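Local coordinates for hypothetical protein Atu3615 (Agrobacterium tumefaciens str. C58, PDB 1ZNP) that is of unknown function but belongs to the DUF985 branch of the cupin superfamily, whose members fold as small beta barrels, at residues G22-Q27 against L46-V51; S53-V58 against W108-S113; L75-D80 against V101-N106. All blocks are in the same frame, centred on the assembly; numbering follows the deposited sequence.

Contact 1 (G22-Q27 against L46-V51); sequences GGFYHQ and LLEKGV
G22 and G23 lead up to L47 and L46 at one end of the antiparallel hairpin made by strands 24-30 and 41-48, part of the large sheet of this cupin fold. The carbonyl of G22 is hydrogen-bonded to the hydroxyl of Y45. G23 follows with phi 86°, a backbone conformation suited to glycine, and lies close against the partner strand: its CA is 3.4 Å from L46 O and 4.0 Å from the methyl L47 CD2. The strand proper begins at F24, which forms a hydrogen-bonded pair with L46. F24 N gives its hydrogen to L46 O at 3.1 Å, in the carbonyl plane, and L46 N returns a bond to F24 O at 2.9 Å. The side chains of this pair share one face of the sheet, where CD1 of F24 comes within 4.2 Å of CD2 of L46. Helix 7-14 covers this face, setting I11 against F24 and I10 against L46. The F24 ring leans back toward L47-V51 because chi1 of -54° puts CG beside the backbone N. Its CE1 meets the E48 carboxylate obliquely, the two planes 33° apart, and F24 CE1 stops 3.2 Å from E48 OE1. Beyond F24 the pairing continues with earlier residues of the same partner strand: the Y25 ring, packed on I43 and Y45, meets H19 edge-to-face, and the H26 backbone is hydrogen-bonded to that of Y44.

Contact 2 (S53-V58 against W108-S113); sequences SHWHRV and WQSAES
S53-V58 runs antiparallel to W108-S113 through two hydrogen-bonded pairs, S53 with A111 and H56 with Q109, and the register slips by one residue between them: a beta bulge where the chain turns a corner at W55. The first pair is bonded S53 N to A111 O, 2.8 Å, and A111 N to S53 O, 3.1 Å; the second, H56 N to Q109 O, 3.0 Å, and Q109 N to H56 O, 2.8 Å. At the corner, W55 lays its indole over S110, whose OG sits 3.1 Å above the ring plane and whose CB makes a CH-pi contact with the six-membered ring. H56 stands with CG between its backbone N and carbonyl carbon, chi1 63°, which brings the imidazole over the Q109 side chain; Q109 CG lies 3.7 Å from the ring centroid, and the ring and amide planes are 15° apart. The rotation of this imidazole is fixed by H56 ND1, which donates to H54 O at 2.7 Å, in the ring plane. Q109 is gripped at both ends of its amide, OE1 by W65 and NE2 by E63, while a water accepts from Q109 NE2 and V58 N. R57 passes over W108: its CD is 3.8 Å from the centroid of the six-membered ring, with the guanidinium turned 84° to the indole. W140 meets the rings of both W55 and W108. Two short strands joined by a corner, 56-58 also pairing with strand 133-135, are consistent with the folded-over sheets of a cupin barrel.

Contact 3 (L75-D80 against V101-N106); sequences LHLSQD and VIVPAN
Strand 75-78 and strand 101-103 run in roughly the same direction, their axes 35° apart and 8.9 Å at closest approach. Strand 85-89 lies between them in the large sheet of the cupin fold, so they meet through side chains with no backbone bonds between them. L75 and L77 both point toward the other segment. L75 CD2 rests over the V101 methyls, 3.2 Å from V101 CG1 and 3.7 Å from V101 CG2. L77 forks: its CD2 comes to 3.6 Å from V103 CG2, while its CD1 packs near P104 CD at 4.0 Å. W65 of strand 63-68 covers L75, V101 and V103, and F87 touches L77 and V101, closing an apolar core. Past the strands, Q79 folds back over the loop. Its chain bends at chi2, 59°, and this brings the amide across P104, with Q79 OE1 3.1 Å from P104 CG, and NE2 toward the carbonyl of A105. Q79 NE2 gives a weak hydrogen bond to A105 O, 3.3 Å long with an angle of 156° at the hydrogen. The chemistry is thus divided: branched aliphatic groups bury the inner part by dispersion and exclusion of water, and the exposed end has a long, weak hydrogen bond from the Q79 amide.

Contact 2 lies between the other two in space, its centre about 11 Å from that of contact 1 and about 9 Å from that of contact 3; contacts 1 and 3 do not touch and sit on opposite sides of the chain's centre. L47 of contact 1 packs on contact 2, its CD2 3.7 Å from S53 N. Strands 73-78 and 108-113 are neighbours in one sheet, and this ties contact 3 to contact 2: S78 O lies 2.8 Å from W108 N, and H76 NE2 is 2.6 Å from E112 OE1, probable hydrogen bonds both. H76 also packs on R98 of the second subunit. No ligand marks an active site here.

Contact 1 (G22-Q27 against L46-V51)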
loop_
_atom_site.group_PDB
_atom_site.type_symbol
_atom_site.label_atom_id
_atom_site.label_comp_id
_atom_site.label_asym_id
_atom_site.label_seq_id
_atom_site.Cartn_x
_atom_site.Cartn_y
_atom_site.Cartn_z
ATOM N N GLY A 22 10.934 12.302 14.860
ATOM C CA GLY A 22 11.665 11.104 15.236
ATOM C C GLY A 22 12.626 10.831 14.092
ATOM O O GLY A 22 12.362 11.243 12.968
ATOM N N GLY A 23 13.734 10.150 14.368
ATOM C CA GLY A 23 14.705 9.871 13.326
ATOM C C GLY A 23 15.698 11.012 13.158
ATOM O O GLY A 23 15.699 11.968 13.933
ATOM N N PHE A 24 16.540 10.909 12.137
ATOM C CA PHE A 24 17.535 11.929 11.855
ATOM C C PHE A 24 17.371 12.383 10.411
ATOM O O PHE A 24 16.960 11.602 9.552
ATOM C CB PHE A 24 18.944 11.367 12.093
ATOM C CG PHE A 24 19.124 10.774 13.453
ATOM C CD1 PHE A 24 18.599 9.521 13.750
ATOM C CD2 PHE A 24 19.751 11.497 14.460
ATOM C CE1 PHE A 24 18.694 8.995 15.034
ATOM C CE2 PHE A 24 19.852 10.988 15.750
ATOM C CZ PHE A 24 19.323 9.732 16.042
ATOM N N TYR A 25 17.700 13.635 10.127
ATOM C CA TYR A 25 17.529 14.124 8.774
ATOM C C TYR A 25 18.442 15.297 8.452
ATOM O O TYR A 25 19.129 15.832 9.319
ATOM C CB TYR A 25 16.072 14.551 8.571
ATOM C CG TYR A 25 15.802 16.001 8.931
ATOM C CD1 TYR A 25 15.456 16.920 7.946
ATOM C CD2 TYR A 25 15.920 16.460 10.247
ATOM C CE1 TYR A 25 15.235 18.256 8.250
ATOM C CE2 TYR A 25 15.698 17.809 10.566
ATOM C CZ TYR A 25 15.357 18.695 9.554
ATOM O OH TYR A 25 15.132 20.024 9.827
ATOM N N HIS A 26 18.438 15.690 7.187
ATOM C CA HIS A 26 19.227 16.817 6.725
ATOM C C HIS A 26 18.585 17.290 5.437
ATOM O O HIS A 26 18.348 16.493 4.534
ATOM C CB HIS A 26 20.685 16.410 6.464
ATOM C CG HIS A 26 21.482 17.466 5.765
ATOM N ND1 HIS A 26 21.909 18.619 6.392
ATOM C CD2 HIS A 26 21.880 17.572 4.474
ATOM C CE1 HIS A 26 22.533 19.389 5.517
ATOM N NE2 HIS A 26 22.529 18.777 4.347
ATOM N N GLN A 27 18.285 18.577 5.357
ATOM C CA GLN A 27 17.683 19.120 4.146
ATOM C C GLN A 27 18.827 19.267 3.153
ATOM O O GLN A 27 19.871 19.832 3.473
ATOM C CB GLN A 27 17.025 20.474 4.421
ATOM C CG GLN A 27 16.333 21.083 3.210
ATOM C CD GLN A 27 15.614 22.383 3.535
ATOM O OE1 GLN A 27 14.659 22.406 4.308
ATOM N NE2 GLN A 27 16.080 23.476 2.945
ATOM N N LEU A 46 16.495 9.166 8.060
ATOM C CA LEU A 46 16.866 7.846 8.541
ATOM C C LEU A 46 16.189 7.387 9.824
ATOM O O LEU A 46 16.046 8.147 10.784
ATOM C CB LEU A 46 18.390 7.776 8.727
ATOM C CG LEU A 46 18.963 6.467 9.290
ATOM C CD1 LEU A 46 20.337 6.201 8.724
ATOM C CD2 LEU A 46 19.024 6.540 10.795
ATOM N N LEU A 47 15.773 6.127 9.831
ATOM C CA LEU A 47 15.157 5.535 11.007
ATOM C C LEU A 47 16.002 4.317 11.371
ATOM O O LEU A 47 16.657 3.748 10.512
ATOM C CB LEU A 47 13.718 5.102 10.706
ATOM C CG LEU A 47 12.729 6.177 10.244
ATOM C CD1 LEU A 47 11.442 5.505 9.832
ATOM C CD2 LEU A 47 12.469 7.185 11.348
ATOM N N GLU A 48 16.007 3.937 12.643
ATOM C CA GLU A 48 16.776 2.774 13.085
ATOM C C GLU A 48 15.806 1.913 13.847
ATOM O O GLU A 48 14.689 2.335 14.115
ATOM C CB GLU A 48 17.900 3.172 14.038
ATOM C CG GLU A 48 18.455 4.563 13.858
ATOM C CD GLU A 48 19.538 4.881 14.873
ATOM O OE1 GLU A 48 19.916 6.066 14.986
ATOM O OE2 GLU A 48 20.012 3.943 15.553
ATOM N N LYS A 49 16.222 0.709 14.211
ATOM C CA LYS A 49 15.328 -0.143 14.970
ATOM C C LYS A 49 14.979 0.613 16.235
ATOM O O LYS A 49 15.848 1.214 16.868
ATOM C CB LYS A 49 15.987 -1.475 15.336
ATOM C CG LYS A 49 15.005 -2.473 15.964
ATOM C CD LYS A 49 13.829 -2.771 15.009
ATOM C CE LYS A 49 12.720 -3.585 15.686
ATOM N NZ LYS A 49 12.058 -2.839 16.812
ATOM N N GLY A 50 13.705 0.589 16.595
ATOM C CA GLY A 50 13.283 1.289 17.787
ATOM C C GLY A 50 12.798 2.669 17.411
ATOM O O GLY A 50 11.587 2.902 17.341
ATOM N N VAL A 51 13.740 3.577 17.153
ATOM C CA VAL A 51 13.408 4.946 16.779
ATOM C C VAL A 51 12.636 5.033 15.465
ATOM O O VAL A 51 13.209 4.913 14.384
ATOM C CB VAL A 51 14.684 5.828 16.697
ATOM C CG1 VAL A 51 15.210 6.091 18.103
ATOM C CG2 VAL A 51 15.759 5.146 15.860
#

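Contact 2 (S53-V58 against W108-S113)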
loop_
_atom_site.group_PDB
_atom_site.type_symbol
_atom_site.label_atom_id
_atom_site.label_comp_id
_atom_site.label_asym_id
_atom_site.label_seq_id
_atom_site.Cartn_x
_atom_site.Cartn_y
_atom_site.Cartn_z
ATOM N N SER A 53 9.169 6.903 13.051
ATOM C CA SER A 53 8.658 8.194 12.600
ATOM C C SER A 53 7.214 8.307 13.081
ATOM O O SER A 53 6.352 7.569 12.626
ATOM C CB SER A 53 8.708 8.270 11.077
ATOM O OG SER A 53 8.180 9.494 10.600
ATOM N N HIS A 54 6.956 9.227 14.005
ATOM C CA HIS A 54 5.617 9.399 14.560
ATOM C C HIS A 54 4.616 9.993 13.576
ATOM O O HIS A 54 5.007 10.580 12.569
ATOM C CB HIS A 54 5.689 10.259 15.825
ATOM C CG HIS A 54 6.416 9.602 16.959
ATOM N ND1 HIS A 54 7.721 9.168 16.855
ATOM C CD2 HIS A 54 6.013 9.282 18.212
ATOM C CE1 HIS A 54 8.089 8.606 17.993
ATOM N NE2 HIS A 54 7.071 8.663 18.834
ATOM N N TRP A 55 3.329 9.819 13.876
ATOM C CA TRP A 55 2.240 10.322 13.039
ATOM C C TRP A 55 2.296 11.834 12.850
ATOM O O TRP A 55 2.371 12.591 13.821
ATOM C CB TRP A 55 0.874 9.970 13.637
ATOM C CG TRP A 55 0.453 8.533 13.515
ATOM C CD1 TRP A 55 0.355 7.630 14.528
ATOM C CD2 TRP A 55 -0.006 7.856 12.329
ATOM N NE1 TRP A 55 -0.146 6.435 14.058
ATOM C CE2 TRP A 55 -0.374 6.542 12.713
ATOM C CE3 TRP A 55 -0.146 8.229 10.983
ATOM C CZ2 TRP A 55 -0.871 5.603 11.806
ATOM C CZ3 TRP A 55 -0.645 7.288 10.072
ATOM C CH2 TRP A 55 -1.000 5.989 10.494
ATOM N N HIS A 56 2.233 12.267 11.595
ATOM C CA HIS A 56 2.280 13.684 11.268
ATOM C C HIS A 56 1.773 13.863 9.848
ATOM O O HIS A 56 1.530 12.883 9.135
ATOM C CB HIS A 56 3.718 14.192 11.326
ATOM C CG HIS A 56 4.615 13.535 10.324
ATOM N ND1 HIS A 56 5.042 12.230 10.450
ATOM C CD2 HIS A 56 5.110 13.980 9.144
ATOM C CE1 HIS A 56 5.759 11.899 9.391
ATOM N NE2 HIS A 56 5.814 12.943 8.583
ATOM N N ARG A 57 1.629 15.117 9.437
ATOM C CA ARG A 57 1.189 15.404 8.086
ATOM C C ARG A 57 1.712 16.752 7.595
ATOM O O ARG A 57 1.988 17.658 8.391
ATOM C CB ARG A 57 -0.347 15.361 7.989
ATOM C CG ARG A 57 -1.058 16.485 8.703
ATOM C CD ARG A 57 -2.560 16.233 8.826
ATOM N NE ARG A 57 -3.112 17.026 9.926
ATOM C CZ ARG A 57 -3.359 18.336 9.879
ATOM N NH1 ARG A 57 -3.129 19.043 8.782
ATOM N NH2 ARG A 57 -3.804 18.953 10.957
ATOM N N VAL A 58 1.883 16.843 6.276
ATOM C CA VAL A 58 2.322 18.052 5.615
ATOM C C VAL A 58 1.006 18.542 5.024
ATOM O O VAL A 58 0.475 17.949 4.083
ATOM C CB VAL A 58 3.348 17.729 4.520
ATOM C CG1 VAL A 58 3.846 19.002 3.885
ATOM C CG2 VAL A 58 4.512 16.937 5.122
ATOM N N TRP A 108 -2.310 11.921 6.848
ATOM C CA TRP A 108 -1.517 11.484 7.987
ATOM C C TRP A 108 -0.511 10.411 7.566
ATOM O O TRP A 108 -0.820 9.550 6.733
ATOM C CB TRP A 108 -2.421 10.929 9.096
ATOM C CG TRP A 108 -3.197 11.976 9.854
ATOM C CD1 TRP A 108 -4.526 12.261 9.734
ATOM C CD2 TRP A 108 -2.680 12.879 10.833
ATOM N NE1 TRP A 108 -4.870 13.285 10.580
ATOM C CE2 TRP A 108 -3.754 13.684 11.266
ATOM C CE3 TRP A 108 -1.411 13.087 11.389
ATOM C CZ2 TRP A 108 -3.601 14.684 12.232
ATOM C CZ3 TRP A 108 -1.256 14.081 12.351
ATOM C CH2 TRP A 108 -2.349 14.868 12.762
ATOM N N GLN A 109 0.684 10.454 8.154
ATOM C CA GLN A 109 1.723 9.488 7.827
ATOM C C GLN A 109 2.670 9.157 8.976
ATOM O O GLN A 109 3.002 10.011 9.790
ATOM C CB GLN A 109 2.538 9.991 6.637
ATOM C CG GLN A 109 3.254 11.300 6.888
ATOM C CD GLN A 109 4.140 11.710 5.730
ATOM O OE1 GLN A 109 5.017 10.951 5.304
ATOM N NE2 GLN A 109 3.923 12.916 5.215
ATOM N N SER A 110 3.093 7.895 9.034
ATOM C CA SER A 110 4.026 7.431 10.059
ATOM C C SER A 110 4.787 6.261 9.461
ATOM O O SER A 110 4.309 5.620 8.530
ATOM C CB SER A 110 3.291 6.983 11.326
ATOM O OG SER A 110 2.405 5.920 11.062
ATOM N N ALA A 111 5.976 5.988 9.980
ATOM C CA ALA A 111 6.767 4.906 9.445
ATOM C C ALA A 111 7.719 4.314 10.473
ATOM O O ALA A 111 7.929 4.871 11.544
ATOM C CB ALA A 111 7.547 5.403 8.233
ATOM N N GLU A 112 8.280 3.162 10.139
ATOM C CA GLU A 112 9.228 2.492 11.008
ATOM C C GLU A 112 10.110 1.597 10.146
ATOM O O GLU A 112 9.668 1.073 9.122
ATOM C CB GLU A 112 8.498 1.658 12.070
ATOM C CG GLU A 112 7.575 0.614 11.492
ATOM C CD GLU A 112 6.086 0.957 11.627
ATOM O OE1 GLU A 112 5.259 0.080 11.268
ATOM O OE2 GLU A 112 5.743 2.078 12.085
ATOM N N SER A 113 11.364 1.455 10.549
ATOM C CA SER A 113 12.305 0.611 9.829
ATOM C C SER A 113 12.014 -0.838 10.214
ATOM O O SER A 113 11.626 -1.113 11.348
ATOM C CB SER A 113 13.743 0.978 10.220
ATOM O OG SER A 113 14.678 0.136 9.575
HETATM O O HOH W 1 1.513 14.490 4.911
#

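Contact 3 (L75-D80 against V101-N106)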
loop_
_atom_site.group_PDB
_atom_site.type_symbol
_atom_site.label_atom_id
_atom_site.label_comp_id
_atom_site.label_asym_id
_atom_site.label_seq_id
_atom_site.Cartn_x
_atom_site.Cartn_y
_atom_site.Cartn_z
ATOM N N LEU A 75 5.441 2.016 5.736
ATOM C CA LEU A 75 4.904 3.368 5.642
ATOM C C LEU A 75 3.388 3.280 5.769
ATOM O O LEU A 75 2.736 2.552 5.020
ATOM C CB LEU A 75 5.296 3.991 4.303
ATOM C CG LEU A 75 5.033 5.485 4.138
ATOM C CD1 LEU A 75 5.823 6.274 5.146
ATOM C CD2 LEU A 75 5.439 5.909 2.749
ATOM N N HIS A 76 2.837 4.013 6.730
ATOM C CA HIS A 76 1.406 4.011 6.993
ATOM C C HIS A 76 0.782 5.339 6.602
ATOM O O HIS A 76 1.273 6.396 6.993
ATOM C CB HIS A 76 1.174 3.741 8.476
ATOM C CG HIS A 76 1.953 2.572 9.004
ATOM N ND1 HIS A 76 1.647 1.263 8.689
ATOM C CD2 HIS A 76 3.041 2.518 9.810
ATOM C CE1 HIS A 76 2.511 0.456 9.280
ATOM N NE2 HIS A 76 3.366 1.191 9.965
ATOM N N LEU A 77 -0.297 5.280 5.824
ATOM C CA LEU A 77 -0.991 6.480 5.379
ATOM C C LEU A 77 -2.453 6.467 5.801
ATOM O O LEU A 77 -3.120 5.435 5.739
ATOM C CB LEU A 77 -0.942 6.610 3.852
ATOM C CG LEU A 77 0.395 6.514 3.124
ATOM C CD1 LEU A 77 0.237 7.168 1.746
ATOM C CD2 LEU A 77 1.497 7.211 3.932
ATOM N N SER A 78 -2.946 7.628 6.215
ATOM C CA SER A 78 -4.329 7.773 6.631
ATOM C C SER A 78 -4.794 9.151 6.207
ATOM O O SER A 78 -4.493 10.151 6.865
ATOM C CB SER A 78 -4.449 7.619 8.143
ATOM O OG SER A 78 -5.806 7.737 8.533
ATOM N N GLN A 79 -5.528 9.202 5.102
ATOM C CA GLN A 79 -5.999 10.467 4.560
ATOM C C GLN A 79 -7.013 11.171 5.431
ATOM O O GLN A 79 -6.832 12.336 5.773
ATOM C CB GLN A 79 -6.593 10.263 3.167
ATOM C CG GLN A 79 -6.879 11.560 2.418
ATOM C CD GLN A 79 -5.628 12.416 2.233
ATOM O OE1 GLN A 79 -4.677 12.003 1.573
ATOM N NE2 GLN A 79 -5.624 13.612 2.828
ATOM N N ASP A 80 -8.067 10.463 5.811
ATOM C CA ASP A 80 -9.134 11.052 6.617
ATOM C C ASP A 80 -8.974 10.863 8.123
ATOM O O ASP A 80 -9.783 11.368 8.901
ATOM C CB ASP A 80 -10.487 10.480 6.175
ATOM C CG ASP A 80 -10.710 9.045 6.652
ATOM O OD1 ASP A 80 -9.735 8.363 7.043
ATOM O OD2 ASP A 80 -11.878 8.600 6.621
ATOM N N VAL A 101 6.964 5.803 -2.919
ATOM C CA VAL A 101 5.564 5.858 -2.501
ATOM C C VAL A 101 5.144 7.317 -2.292
ATOM O O VAL A 101 5.866 8.119 -1.678
ATOM C CB VAL A 101 5.314 5.024 -1.222
ATOM C CG1 VAL A 101 6.416 5.258 -0.236
ATOM C CG2 VAL A 101 3.991 5.404 -0.602
ATOM N N ILE A 102 3.966 7.634 -2.822
ATOM C CA ILE A 102 3.412 8.973 -2.790
ATOM C C ILE A 102 2.418 9.267 -1.690
ATOM O O ILE A 102 1.278 8.833 -1.758
ATOM C CB ILE A 102 2.693 9.300 -4.110
ATOM C CG1 ILE A 102 3.684 9.251 -5.267
ATOM C CG2 ILE A 102 2.034 10.654 -4.025
ATOM C CD1 ILE A 102 4.060 7.851 -5.635
ATOM N N VAL A 103 2.836 10.034 -0.690
ATOM C CA VAL A 103 1.918 10.392 0.365
ATOM C C VAL A 103 1.205 11.654 -0.115
ATOM O O VAL A 103 1.824 12.708 -0.270
ATOM C CB VAL A 103 2.649 10.697 1.691
ATOM C CG1 VAL A 103 1.623 10.965 2.796
ATOM C CG2 VAL A 103 3.567 9.534 2.064
ATOM N N PRO A 104 -0.100 11.556 -0.391
ATOM C CA PRO A 104 -0.835 12.732 -0.853
ATOM C C PRO A 104 -0.830 13.840 0.206
ATOM O O PRO A 104 -0.524 13.594 1.371
ATOM C CB PRO A 104 -2.229 12.173 -1.152
ATOM C CG PRO A 104 -2.347 11.036 -0.217
ATOM C CD PRO A 104 -0.989 10.389 -0.282
ATOM N N ALA A 105 -1.160 15.056 -0.216
ATOM C CA ALA A 105 -1.173 16.217 0.667
ATOM C C ALA A 105 -2.183 16.143 1.810
ATOM O O ALA A 105 -3.295 15.645 1.652
ATOM C CB ALA A 105 -1.403 17.482 -0.147
ATOM N N ASN A 106 -1.760 16.656 2.961
ATOM C CA ASN A 106 -2.559 16.682 4.175
ATOM C C ASN A 106 -2.989 15.307 4.662
ATOM O O ASN A 106 -3.927 15.193 5.443
ATOM C CB ASN A 106 -3.800 17.552 3.992
ATOM C CG ASN A 106 -4.426 17.948 5.318
ATOM O OD1 ASN A 106 -5.634 18.150 5.412
ATOM N ND2 ASN A 106 -3.602 18.070 6.348
#